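Local coordinates for purine-binding protein BAB2_0673 (Brucella melitensis biovar Abortus, PDB 3S99) that binds adenine and probably other purines such as guanine, and may serve an ABC-type system for their uptake, at residues Glu134-Gln139 with Phe233-Asp238; Ala152-Ser157 with Asn168-Gly173; Pro161-Gly166 with Thr213-Ser218; Asn275-Met280 with Thr339-Asn344. One frame throughout, in Å; residues are numbered along the deposited sequence.

Interaction 1: residues Glu134-Gln139 with Phe233-Asp238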
loop_
_atom_site.group_PDB
_atom_site.type_symbol
_atom_site.label_atom_id
_atom_site.label_comp_id
_atom_site.label_asym_id
_atom_site.label_seq_id
_atom_site.Cartn_x
_atom_site.Cartn_y
_atom_site.Cartn_z
ATOM N N GLU A 134 7.536 2.192 4.450
ATOM C CA GLU A 134 7.884 2.957 5.629
ATOM C C GLU A 134 6.989 2.561 6.794
ATOM O O GLU A 134 7.479 2.331 7.889
ATOM C CB GLU A 134 7.824 4.459 5.364
ATOM C CG GLU A 134 8.940 4.966 4.458
ATOM C CD GLU A 134 8.901 6.490 4.220
ATOM O OE1 GLU A 134 7.846 7.089 4.427
ATOM O OE2 GLU A 134 9.932 7.084 3.816
ATOM N N GLY A 135 5.687 2.390 6.525
ATOM C CA GLY A 135 4.733 1.890 7.507
ATOM C C GLY A 135 5.017 0.459 7.888
ATOM O O GLY A 135 4.834 0.073 9.030
ATOM N N ARG A 136 5.463 -0.344 6.936
ATOM C CA ARG A 136 5.775 -1.726 7.227
ATOM C C ARG A 136 6.880 -1.834 8.285
ATOM O O ARG A 136 6.882 -2.763 9.096
ATOM C CB ARG A 136 6.250 -2.429 5.969
ATOM C CG ARG A 136 5.178 -2.566 4.897
ATOM C CD ARG A 136 4.206 -3.643 5.254
ATOM N NE ARG A 136 3.212 -3.795 4.190
ATOM C CZ ARG A 136 2.125 -4.538 4.263
ATOM N NH1 ARG A 136 1.818 -5.206 5.356
ATOM N NH2 ARG A 136 1.323 -4.596 3.207
ATOM N N TYR A 137 7.830 -0.908 8.259
ATOM C CA TYR A 137 8.950 -0.972 9.177
ATOM C C TYR A 137 8.464 -0.799 10.594
ATOM O O TYR A 137 8.797 -1.599 11.464
ATOM C CB TYR A 137 10.009 0.061 8.820
ATOM C CG TYR A 137 11.272 -0.075 9.613
ATOM C CD1 TYR A 137 11.445 0.645 10.792
ATOM C CD2 TYR A 137 12.311 -0.907 9.183
ATOM C CE1 TYR A 137 12.594 0.549 11.511
ATOM C CE2 TYR A 137 13.478 -0.990 9.885
ATOM C CZ TYR A 137 13.608 -0.276 11.047
ATOM O OH TYR A 137 14.747 -0.373 11.770
ATOM N N VAL A 138 7.640 0.220 10.814
ATOM C CA VAL A 138 7.002 0.437 12.074
ATOM C C VAL A 138 6.207 -0.778 12.545
ATOM O O VAL A 138 6.299 -1.180 13.694
ATOM C CB VAL A 138 6.028 1.641 12.024
ATOM C CG1 VAL A 138 5.534 1.929 13.402
ATOM C CG2 VAL A 138 6.693 2.867 11.410
ATOM N N GLN A 139 5.429 -1.395 11.637
ATOM C CA GLN A 139 4.682 -2.576 12.026
ATOM C C GLN A 139 5.605 -3.720 12.426
ATOM O O GLN A 139 5.254 -4.532 13.279
ATOM C CB GLN A 139 3.688 -2.994 10.895
ATOM C CG GLN A 139 2.667 -1.899 10.645
ATOM C CD GLN A 139 1.535 -2.199 9.674
ATOM O OE1 GLN A 139 0.496 -1.554 9.768
ATOM N NE2 GLN A 139 1.735 -3.124 8.720
ATOM N N PHE A 233 -2.413 -6.193 11.761
ATOM C CA PHE A 233 -2.310 -4.819 11.231
ATOM C C PHE A 233 -3.336 -4.607 10.123
ATOM O O PHE A 233 -3.508 -5.454 9.258
ATOM C CB PHE A 233 -0.893 -4.543 10.729
ATOM C CG PHE A 233 0.180 -4.736 11.813
ATOM C CD1 PHE A 233 0.434 -3.739 12.742
ATOM C CD2 PHE A 233 0.902 -5.921 11.895
ATOM C CE1 PHE A 233 1.418 -3.909 13.762
ATOM C CE2 PHE A 233 1.894 -6.099 12.866
ATOM C CZ PHE A 233 2.138 -5.117 13.810
ATOM N N GLY A 234 -4.019 -3.466 10.147
ATOM C CA GLY A 234 -4.836 -3.072 9.019
ATOM C C GLY A 234 -4.006 -2.601 7.850
ATOM O O GLY A 234 -2.835 -2.241 7.999
ATOM N N GLN A 235 -4.646 -2.570 6.684
ATOM C CA GLN A 235 -3.986 -2.282 5.432
ATOM C C GLN A 235 -4.744 -1.233 4.660
ATOM O O GLN A 235 -5.925 -1.422 4.397
ATOM C CB GLN A 235 -3.954 -3.569 4.590
ATOM C CG GLN A 235 -3.386 -3.455 3.144
ATOM C CD GLN A 235 -1.942 -3.031 3.032
ATOM O OE1 GLN A 235 -1.234 -2.761 4.040
ATOM N NE2 GLN A 235 -1.468 -2.984 1.783
ATOM N N ALA A 236 -4.063 -0.150 4.301
ATOM C CA ALA A 236 -4.582 0.911 3.455
ATOM C C ALA A 236 -5.463 1.842 4.261
ATOM O O ALA A 236 -5.341 3.083 4.163
ATOM C CB ALA A 236 -5.394 0.322 2.249
ATOM N N SER A 237 -6.403 1.226 4.985
ATOM C CA SER A 237 -7.350 1.930 5.835
ATOM C C SER A 237 -7.144 1.560 7.275
ATOM O O SER A 237 -6.655 0.468 7.570
ATOM C CB SER A 237 -8.780 1.499 5.468
ATOM O OG SER A 237 -9.700 2.464 5.985
ATOM N N ASP A 238 -7.581 2.438 8.182
ATOM C CA ASP A 238 -7.664 2.076 9.597
ATOM C C ASP A 238 -8.830 1.104 9.741
ATOM O O ASP A 238 -9.968 1.504 9.592
ATOM C CB ASP A 238 -7.831 3.316 10.495
ATOM C CG ASP A 238 -7.844 2.968 11.987
ATOM O OD1 ASP A 238 -7.838 1.753 12.322
ATOM O OD2 ASP A 238 -7.879 3.915 12.822
HETATM O O HOH W 1 1.222 -1.962 1.249
HETATM O O HOH W 2 -0.593 -3.110 6.745
#
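The phenyl ring of F233 carries the side chain of Q139 on one face: Q139 CB stands 3.7 Å from the ring centroid and 9° off the ring normal, a CH-pi contact. From there the Q139 chain runs extended towards F233 CB, opposite to the direction of the F233 side chain, while Q139 O closes on F233 CZ at 3.2 Å. The second flat pair is R136 with Q235. Q235 OE1 lies over a face of the guanidinium, 3.3 Å from R136 NH2, with the two planes 29° apart; the angle is too poor for a hydrogen bond, and NH2 is hydrogen-bonded to Q214 O and to a water. These contacts pack helix 132-146 against strand 231-236 of the mixed sheet, in a lobe of the type I periplasmic-binding-protein fold; the axes of helix 134-139 and strand 233-236 come within 10.8 Å and run antiparallel, at 177°. R136 leaves the helix pointing away from the strand, and a bend at chi2 brings its head back. The water on R136 NH2 also accepts from Q235 NE2, at 2.9 Å. A second accepts from Q139 NE2 at 3.1 Å and can donate to G234 O and Q235 OE1, though it has more acceptors in reach than protons.

Interaction 2: residues Ala152-Ser157 with Asn168-Gly173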
loop_
_atom_site.group_PDB
_atom_site.type_symbol
_atom_site.label_atom_id
_atom_site.label_comp_id
_atom_site.label_asym_id
_atom_site.label_seq_id
_atom_site.Cartn_x
_atom_site.Cartn_y
_atom_site.Cartn_z
ATOM N N ALA A 152 5.162 -14.044 12.562
ATOM C CA ALA A 152 4.036 -13.389 11.937
ATOM C C ALA A 152 3.550 -14.137 10.690
ATOM O O ALA A 152 4.328 -14.717 9.953
ATOM C CB ALA A 152 4.387 -11.961 11.573
ATOM N N GLY A 153 2.252 -14.132 10.473
ATOM C CA GLY A 153 1.674 -14.583 9.202
ATOM C C GLY A 153 1.548 -13.444 8.228
ATOM O O GLY A 153 1.034 -12.384 8.559
ATOM N N TYR A 154 2.030 -13.641 7.017
ATOM C CA TYR A 154 2.011 -12.567 6.028
ATOM C C TYR A 154 1.222 -13.024 4.810
ATOM O O TYR A 154 1.558 -14.018 4.175
ATOM C CB TYR A 154 3.439 -12.197 5.657
ATOM C CG TYR A 154 3.647 -10.766 5.222
ATOM C CD1 TYR A 154 3.068 -10.264 4.054
ATOM C CD2 TYR A 154 4.507 -9.924 5.941
ATOM C CE1 TYR A 154 3.273 -8.911 3.671
ATOM C CE2 TYR A 154 4.716 -8.592 5.561
ATOM C CZ TYR A 154 4.099 -8.101 4.417
ATOM O OH TYR A 154 4.344 -6.798 4.022
ATOM N N ILE A 155 0.161 -12.298 4.500
ATOM C CA ILE A 155 -0.738 -12.665 3.390
ATOM C C ILE A 155 -0.355 -11.809 2.184
ATOM O O ILE A 155 -0.644 -10.612 2.144
ATOM C CB ILE A 155 -2.189 -12.479 3.762
ATOM C CG1 ILE A 155 -2.510 -13.355 4.964
ATOM C CG2 ILE A 155 -3.134 -12.811 2.552
ATOM C CD1 ILE A 155 -3.873 -13.105 5.579
ATOM N N GLY A 156 0.335 -12.429 1.227
ATOM C CA GLY A 156 0.823 -11.734 0.069
ATOM C C GLY A 156 -0.241 -11.709 -1.000
ATOM O O GLY A 156 -1.083 -12.608 -1.077
ATOM N N SER A 157 -0.211 -10.661 -1.815
ATOM C CA SER A 157 -1.104 -10.522 -2.970
ATOM C C SER A 157 -0.424 -11.149 -4.172
ATOM O O SER A 157 -0.546 -12.357 -4.396
ATOM C CB SER A 157 -1.395 -9.032 -3.224
ATOM O OG SER A 157 -0.245 -8.201 -2.959
ATOM N N ASN A 168 10.141 -7.204 2.994
ATOM C CA ASN A 168 11.518 -6.954 3.419
ATOM C C ASN A 168 11.591 -5.903 4.488
ATOM O O ASN A 168 12.296 -6.093 5.482
ATOM C CB ASN A 168 12.396 -6.560 2.252
ATOM C CG ASN A 168 12.780 -7.739 1.389
ATOM O OD1 ASN A 168 12.870 -8.861 1.873
ATOM N ND2 ASN A 168 13.021 -7.480 0.095
ATOM N N SER A 169 10.875 -4.795 4.301
ATOM C CA SER A 169 10.850 -3.749 5.306
ATOM C C SER A 169 10.285 -4.193 6.648
ATOM O O SER A 169 10.828 -3.853 7.706
ATOM C CB SER A 169 10.071 -2.552 4.807
ATOM O OG SER A 169 10.214 -1.501 5.722
ATOM N N PHE A 170 9.184 -4.936 6.606
ATOM C CA PHE A 170 8.584 -5.512 7.800
ATOM C C PHE A 170 9.571 -6.382 8.595
ATOM O O PHE A 170 9.716 -6.235 9.816
ATOM C CB PHE A 170 7.332 -6.299 7.399
ATOM C CG PHE A 170 6.622 -6.953 8.550
ATOM C CD1 PHE A 170 5.834 -6.213 9.408
ATOM C CD2 PHE A 170 6.707 -8.330 8.739
ATOM C CE1 PHE A 170 5.168 -6.825 10.462
ATOM C CE2 PHE A 170 6.044 -8.942 9.811
ATOM C CZ PHE A 170 5.272 -8.199 10.648
ATOM N N MET A 171 10.297 -7.243 7.875
ATOM C CA MET A 171 11.286 -8.109 8.482
ATOM C C MET A 171 12.438 -7.283 9.109
ATOM O O MET A 171 12.872 -7.560 10.256
ATOM C CB MET A 171 11.824 -9.102 7.420
ATOM C CG MET A 171 12.797 -10.150 7.919
ATOM S SD MET A 171 12.179 -11.287 9.235
ATOM C CE MET A 171 10.498 -11.472 8.679
ATOM N N LEU A 172 12.939 -6.288 8.379
ATOM C CA LEU A 172 14.031 -5.461 8.895
ATOM C C LEU A 172 13.596 -4.744 10.183
ATOM O O LEU A 172 14.376 -4.658 11.131
ATOM C CB LEU A 172 14.511 -4.432 7.851
ATOM C CG LEU A 172 15.235 -5.037 6.631
ATOM C CD1 LEU A 172 15.456 -4.010 5.501
ATOM C CD2 LEU A 172 16.583 -5.595 7.042
ATOM N N GLY A 173 12.376 -4.213 10.195
ATOM C CA GLY A 173 11.800 -3.613 11.396
ATOM C C GLY A 173 11.772 -4.596 12.566
ATOM O O GLY A 173 12.271 -4.301 13.659
#
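Y154 and F170 meet as an offset edge-to-face aromatic pair, the edge of the tyrosine directed at the face of the phenylalanine, with centroids 5.5 Å apart and planes at 75°. The closest atoms are Y154 CE2 and F170 CD2, 3.8 Å from each other. F170 CB lies in the tyrosine plane, 3.9 Å from Y154 CE2, so the phenylalanine stem as well as its ring packs along that edge. Further round, A152 CB reaches the rim of the phenylalanine near its plane, 3.9 Å from F170 CE2. First torsions near trans (chi1 -151° in Y154 and 180° in F170) carry each ring out from its own backbone, so that the two lie alongside each other, headed opposite ways, between strand and helix.

The tight part is confined to these three buried side chains. The backbones stay well apart, with A152 CA and M171 CA 9.6 Å from each other, and the side chain of M171 comes no nearer than 6.8 Å to the strand segment. L172 is the partly exposed residue of the helix segment and makes no contact with 152-157. Strand 151-156 and helix 161-175 are the first two elements of a beta-alpha-beta unit completed by strand 182-187, whose V183 also touches A152 and F170. The helix 132-146 borders the pair as well, through R136 beside Y154 and A143 beside F170.

With no hydrogen bond or charge pair between the segments, their cohesion comes from apolar contact and the weak directional preference of the edge-to-face rings.

Interaction 3: residues Pro161-Gly166 with Thr213-Ser218. With ADE (adenine), chain T.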
loop_
_atom_site.group_PDB
_atom_site.type_symbol
_atom_site.label_atom_id
_atom_site.label_comp_id
_atom_site.label_asym_id
_atom_site.label_seq_id
_atom_site.Cartn_x
_atom_site.Cartn_y
_atom_site.Cartn_z
ATOM N N PRO A 161 7.348 -5.844 -7.133
ATOM C CA PRO A 161 8.328 -5.209 -6.246
ATOM C C PRO A 161 7.732 -4.460 -5.048
ATOM O O PRO A 161 8.288 -4.532 -3.960
ATOM C CB PRO A 161 9.079 -4.243 -7.182
ATOM C CG PRO A 161 8.967 -4.894 -8.552
ATOM C CD PRO A 161 7.552 -5.463 -8.540
ATOM N N GLU A 162 6.609 -3.782 -5.215
ATOM C CA GLU A 162 5.947 -3.134 -4.056
ATOM C C GLU A 162 5.707 -4.103 -2.872
ATOM O O GLU A 162 5.905 -3.740 -1.691
ATOM C CB GLU A 162 4.613 -2.500 -4.456
ATOM C CG GLU A 162 3.822 -1.871 -3.294
ATOM C CD GLU A 162 2.475 -1.352 -3.727
ATOM O OE1 GLU A 162 2.425 -0.717 -4.808
ATOM O OE2 GLU A 162 1.470 -1.575 -3.004
ATOM N N VAL A 163 5.312 -5.330 -3.192
ATOM C CA VAL A 163 5.015 -6.312 -2.153
ATOM C C VAL A 163 6.296 -6.878 -1.543
ATOM O O VAL A 163 6.369 -7.037 -0.311
ATOM C CB VAL A 163 4.089 -7.424 -2.688
ATOM C CG1 VAL A 163 3.770 -8.428 -1.581
ATOM C CG2 VAL A 163 2.803 -6.794 -3.250
ATOM N N VAL A 164 7.306 -7.132 -2.381
ATOM C CA VAL A 164 8.595 -7.595 -1.896
ATOM C C VAL A 164 9.239 -6.541 -0.978
ATOM O O VAL A 164 9.752 -6.877 0.080
ATOM C CB VAL A 164 9.583 -7.930 -3.012
ATOM C CG1 VAL A 164 10.889 -8.409 -2.413
ATOM C CG2 VAL A 164 9.016 -9.002 -3.953
ATOM N N GLN A 165 9.222 -5.277 -1.392
ATOM C CA GLN A 165 9.633 -4.192 -0.511
ATOM C C GLN A 165 8.978 -4.278 0.877
ATOM O O GLN A 165 9.639 -4.114 1.888
ATOM C CB GLN A 165 9.258 -2.838 -1.097
ATOM C CG GLN A 165 9.978 -2.398 -2.396
ATOM C CD GLN A 165 9.247 -1.176 -2.987
ATOM O OE1 GLN A 165 8.574 -0.452 -2.240
ATOM N NE2 GLN A 165 9.335 -0.977 -4.310
ATOM N N GLY A 166 7.670 -4.504 0.899
ATOM C CA GLY A 166 6.890 -4.482 2.132
ATOM C C GLY A 166 7.236 -5.617 3.069
ATOM O O GLY A 166 7.379 -5.416 4.279
ATOM N N THR A 213 -0.635 -10.007 9.160
ATOM C CA THR A 213 -0.516 -8.823 8.363
ATOM C C THR A 213 -0.674 -9.202 6.906
ATOM O O THR A 213 -0.479 -10.379 6.531
ATOM C CB THR A 213 0.884 -8.166 8.585
ATOM O OG1 THR A 213 0.879 -6.842 8.029
ATOM C CG2 THR A 213 1.938 -8.981 7.935
ATOM N N GLN A 214 -0.933 -8.212 6.072
ATOM C CA GLN A 214 -1.294 -8.489 4.664
ATOM C C GLN A 214 -0.879 -7.417 3.678
ATOM O O GLN A 214 -0.692 -6.265 4.054
ATOM C CB GLN A 214 -2.802 -8.677 4.532
ATOM C CG GLN A 214 -3.562 -7.359 4.582
ATOM C CD GLN A 214 -5.025 -7.544 4.765
ATOM O OE1 GLN A 214 -5.465 -8.250 5.692
ATOM N NE2 GLN A 214 -5.813 -6.890 3.911
ATOM N N HIS A 215 -0.765 -7.813 2.405
ATOM C CA HIS A 215 -0.716 -6.857 1.295
ATOM C C HIS A 215 -1.857 -7.059 0.294
ATOM O O HIS A 215 -1.753 -6.694 -0.882
ATOM C CB HIS A 215 0.625 -6.947 0.593
ATOM C CG HIS A 215 1.065 -5.669 -0.049
ATOM N ND1 HIS A 215 2.334 -5.146 0.137
ATOM C CD2 HIS A 215 0.441 -4.842 -0.927
ATOM C CE1 HIS A 215 2.455 -4.036 -0.574
ATOM N NE2 HIS A 215 1.332 -3.841 -1.248
ATOM N N THR A 216 -2.952 -7.642 0.775
ATOM C CA THR A 216 -4.205 -7.713 0.024
ATOM C C THR A 216 -5.151 -6.602 0.520
ATOM O O THR A 216 -4.845 -5.885 1.495
ATOM C CB THR A 216 -4.822 -9.088 0.207
ATOM O OG1 THR A 216 -5.031 -9.331 1.617
ATOM C CG2 THR A 216 -3.888 -10.179 -0.427
ATOM N N ASP A 217 -6.288 -6.455 -0.150
ATOM C CA ASP A 217 -7.093 -5.220 -0.110
ATOM C C ASP A 217 -8.213 -5.183 0.921
ATOM O O ASP A 217 -8.736 -4.110 1.227
ATOM C CB ASP A 217 -7.691 -4.974 -1.510
ATOM C CG ASP A 217 -6.629 -4.577 -2.553
ATOM O OD1 ASP A 217 -5.430 -4.427 -2.161
ATOM O OD2 ASP A 217 -7.002 -4.375 -3.760
ATOM N N SER A 218 -8.604 -6.342 1.453
ATOM C CA SER A 218 -9.866 -6.409 2.182
ATOM C C SER A 218 -9.684 -6.601 3.677
ATOM O O SER A 218 -8.589 -6.908 4.154
ATOM C CB SER A 218 -10.774 -7.535 1.639
ATOM O OG SER A 218 -10.485 -8.745 2.297
HETATM N N9 ADE T . -1.671 -1.511 -6.755
HETATM C C8 ADE T . -0.549 -1.220 -6.009
HETATM N N7 ADE T . -0.632 -1.538 -4.740
HETATM C C5 ADE T . -1.922 -2.080 -4.707
HETATM C C6 ADE T . -2.605 -2.607 -3.645
HETATM N N6 ADE T . -1.985 -2.586 -2.456
HETATM N N1 ADE T . -3.874 -3.080 -3.865
HETATM C C2 ADE T . -4.382 -3.026 -5.109
HETATM N N3 ADE T . -3.814 -2.542 -6.214
HETATM C C4 ADE T . -2.576 -2.087 -5.914
HETATM O O HOH W 3 4.242 -6.265 1.589
#
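H215 reaches across to E162 and V163, and each atom of its side chain finds a neighbour. H215 CB lies 4.1 Å from V163 CG1. Beyond it the imidazole has V163 CG2 centred over one face, 3.7 Å from the centroid, a CH-pi contact. ND1 packs 3.7 Å from V163 CA and is hydrogen-bonded to an in-plane water that also donates to V163 O. At the edge, H215 CD2 approaches the exocyclic N6 of the bound adenine at 3.6 Å. CE1 rests near the backbone atom E162 O. At the tip, NE2 donates to E162 OE2 over 2.9 Å, with an N-H...O angle of 160°; the bond lies in the imidazole plane and meets the anti side of the carboxylate, 22° out of its plane.

The site lies in the cleft of the type I periplasmic-binding-protein fold, where the start of helix 161-175 faces the loop leaving strand 211-214. The same E162 OE2 is 2.7 Å from adenine N7, so H215, itself a pocket residue, also orients the carboxylate that approaches the purine. From the loop, D217 OD1 comes within 2.7 Å of adenine N1, and S94 OG also bonds to the ligand. Q214, at the strand end, braces this loop: its NE2 donates to T216 O from above that carbonyl's plane and to S218 O within the plane of the S218 carbonyl, the latter nearly straight at 175°.

Interaction 4: residues Asn275-Met280 with Thr339-Asn344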
loop_
_atom_site.group_PDB
_atom_site.type_symbol
_atom_site.label_atom_id
_atom_site.label_comp_id
_atom_site.label_asym_id
_atom_site.label_seq_id
_atom_site.Cartn_x
_atom_site.Cartn_y
_atom_site.Cartn_z
ATOM N N ASN A 275 6.210 12.219 -12.084
ATOM C CA ASN A 275 6.385 10.924 -11.433
ATOM C C ASN A 275 6.882 11.210 -10.001
ATOM O O ASN A 275 7.946 11.838 -9.791
ATOM C CB ASN A 275 7.399 10.100 -12.258
ATOM C CG ASN A 275 7.923 8.872 -11.537
ATOM O OD1 ASN A 275 8.032 8.831 -10.304
ATOM N ND2 ASN A 275 8.296 7.865 -12.320
ATOM N N ILE A 276 6.124 10.747 -9.022
ATOM C CA ILE A 276 6.447 11.009 -7.619
ATOM C C ILE A 276 6.387 9.730 -6.790
ATOM O O ILE A 276 5.579 8.818 -7.044
ATOM C CB ILE A 276 5.508 12.126 -7.011
ATOM C CG1 ILE A 276 4.020 11.742 -7.083
ATOM C CG2 ILE A 276 5.697 13.431 -7.743
ATOM C CD1 ILE A 276 3.467 11.224 -5.803
ATOM N N TRP A 277 7.254 9.659 -5.794
ATOM C CA TRP A 277 7.217 8.576 -4.855
ATOM C C TRP A 277 7.396 9.193 -3.507
ATOM O O TRP A 277 8.495 9.668 -3.156
ATOM C CB TRP A 277 8.302 7.540 -5.157
ATOM C CG TRP A 277 8.107 6.228 -4.439
ATOM C CD1 TRP A 277 7.000 5.812 -3.759
ATOM C CD2 TRP A 277 9.036 5.148 -4.390
ATOM N NE1 TRP A 277 7.182 4.531 -3.279
ATOM C CE2 TRP A 277 8.425 4.097 -3.658
ATOM C CE3 TRP A 277 10.326 4.958 -4.894
ATOM C CZ2 TRP A 277 9.061 2.870 -3.415
ATOM C CZ3 TRP A 277 10.966 3.702 -4.660
ATOM C CH2 TRP A 277 10.325 2.697 -3.897
ATOM N N TRP A 278 6.297 9.256 -2.756
ATOM C CA TRP A 278 6.321 9.977 -1.497
ATOM C C TRP A 278 5.956 9.054 -0.337
ATOM O O TRP A 278 5.293 8.032 -0.529
ATOM C CB TRP A 278 5.338 11.141 -1.537
ATOM C CG TRP A 278 5.668 12.248 -2.479
ATOM C CD1 TRP A 278 6.885 12.517 -3.074
ATOM C CD2 TRP A 278 4.778 13.277 -2.912
ATOM N NE1 TRP A 278 6.782 13.627 -3.877
ATOM C CE2 TRP A 278 5.512 14.134 -3.777
ATOM C CE3 TRP A 278 3.434 13.567 -2.653
ATOM C CZ2 TRP A 278 4.930 15.246 -4.407
ATOM C CZ3 TRP A 278 2.858 14.695 -3.261
ATOM C CH2 TRP A 278 3.601 15.504 -4.141
ATOM N N GLY A 279 6.366 9.452 0.875
ATOM C CA GLY A 279 6.169 8.640 2.064
ATOM C C GLY A 279 5.620 9.438 3.215
ATOM O O GLY A 279 4.750 10.312 3.036
ATOM N N MET A 280 6.138 9.157 4.408
ATOM C CA MET A 280 5.609 9.762 5.616
ATOM C C MET A 280 5.934 11.261 5.701
ATOM O O MET A 280 5.099 12.046 6.151
ATOM C CB MET A 280 6.142 9.032 6.846
ATOM C CG MET A 280 5.612 7.610 6.971
ATOM S SD MET A 280 6.262 6.683 8.372
ATOM C CE MET A 280 5.000 5.409 8.470
ATOM N N THR A 339 16.642 0.500 -7.205
ATOM C CA THR A 339 16.745 -0.897 -6.748
ATOM C C THR A 339 15.426 -1.357 -6.111
ATOM O O THR A 339 14.931 -2.453 -6.399
ATOM C CB THR A 339 17.889 -1.072 -5.757
ATOM O OG1 THR A 339 19.096 -0.642 -6.384
ATOM C CG2 THR A 339 18.058 -2.557 -5.312
ATOM N N LEU A 340 14.832 -0.502 -5.287
ATOM C CA LEU A 340 13.565 -0.839 -4.646
ATOM C C LEU A 340 12.468 -1.095 -5.678
ATOM O O LEU A 340 11.646 -2.010 -5.519
ATOM C CB LEU A 340 13.123 0.253 -3.654
ATOM C CG LEU A 340 14.119 0.652 -2.547
ATOM C CD1 LEU A 340 13.423 1.493 -1.459
ATOM C CD2 LEU A 340 14.821 -0.589 -1.958
ATOM N N LEU A 341 12.472 -0.315 -6.756
ATOM C CA LEU A 341 11.350 -0.307 -7.697
ATOM C C LEU A 341 11.336 -1.567 -8.531
ATOM O O LEU A 341 10.296 -1.953 -9.095
ATOM C CB LEU A 341 11.413 0.940 -8.602
ATOM C CG LEU A 341 10.895 2.253 -8.003
ATOM C CD1 LEU A 341 10.955 3.359 -9.045
ATOM C CD2 LEU A 341 9.456 2.101 -7.509
ATOM N N GLY A 342 12.491 -2.208 -8.629
ATOM C CA GLY A 342 12.578 -3.505 -9.283
ATOM C C GLY A 342 12.813 -4.644 -8.318
ATOM O O GLY A 342 13.148 -5.733 -8.761
ATOM N N MET A 343 12.623 -4.421 -7.010
ATOM C CA MET A 343 13.025 -5.398 -5.972
ATOM C C MET A 343 12.422 -6.788 -6.196
ATOM O O MET A 343 11.195 -6.957 -6.216
ATOM C CB MET A 343 12.663 -4.905 -4.565
ATOM C CG MET A 343 13.395 -5.628 -3.417
ATOM S SD MET A 343 12.998 -4.817 -1.866
ATOM C CE MET A 343 14.617 -4.613 -1.148
ATOM N N ASN A 344 13.302 -7.770 -6.375
ATOM C CA ASN A 344 12.883 -9.146 -6.664
ATOM C C ASN A 344 13.706 -10.179 -5.867
ATOM O O ASN A 344 13.946 -11.289 -6.315
ATOM C CB ASN A 344 12.953 -9.409 -8.178
ATOM C CG ASN A 344 14.367 -9.312 -8.722
ATOM O OD1 ASN A 344 15.318 -8.993 -7.994
ATOM N ND2 ASN A 344 14.520 -9.589 -10.008
#
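W277 swings its indole towards L340 and L341 by setting CG opposite the backbone N (chi1 -166°), while L341, with chi1 at -80° and CG beside its own backbone N, brings its branch over the six-membered ring. L341 CD2 stands 3.8 Å from the centroid of that ring, 20° off the normal and displaced toward the rim, which makes a CH-pi contact. Its nearest ring atom is W277 CZ3, 3.6 Å from L341 CD2, and L341 CG is equally near to that carbon. The L341 chain thus runs back along the indole. L340 comes in differently, roughly perpendicular to the tryptophan: its CB meets the indole at the edge and in the ring plane, 3.7 Å from W277 CH2. L340 CD1 adds a looser touch on CH2, at 4.1 Å.

The indole is bounded by one leucine above a face and another at its far rim. Its polar end looks elsewhere, since NE1 bonds to A130 O, and R131 forms a cation-pi pair with the ring. L340 is buried, whereas W277 and L341 remain partly exposed, and the contact between the segments is wholly apolar.

Helix 337-341, the last of the chain, is bonded through L340 O to Q165 NE2 of helix 161-175 in the other lobe. By setting that helix against strand 275-278, an outermost strand of the parallel sheet, the contact bridges the two lobes of the type I periplasmic-binding-protein fold.

How the interactions relate
Interactions 1, 2 and 3 are buried and converge on one mixed sheet, in which strands 151-156, 211-214 and 231-236 are successive neighbours. R136 of interaction 1 ties them together, bonding to Q214 O of interaction 3 and packing on Y154 of interaction 2. Interactions 2 and 3 share helix 161-175: its interior turns give an apolar aromatic contact, its start the polar adenine pocket. Interaction 1 combines a CH-pi contact with water-mediated links. Interaction 4, partly exposed and purely apolar, belongs to the other sheet's outermost strand, yet Q165 NE2 bonding L340 O joins it to interaction 3, and E134 OE1 bonding M280 N joins it to interaction 1.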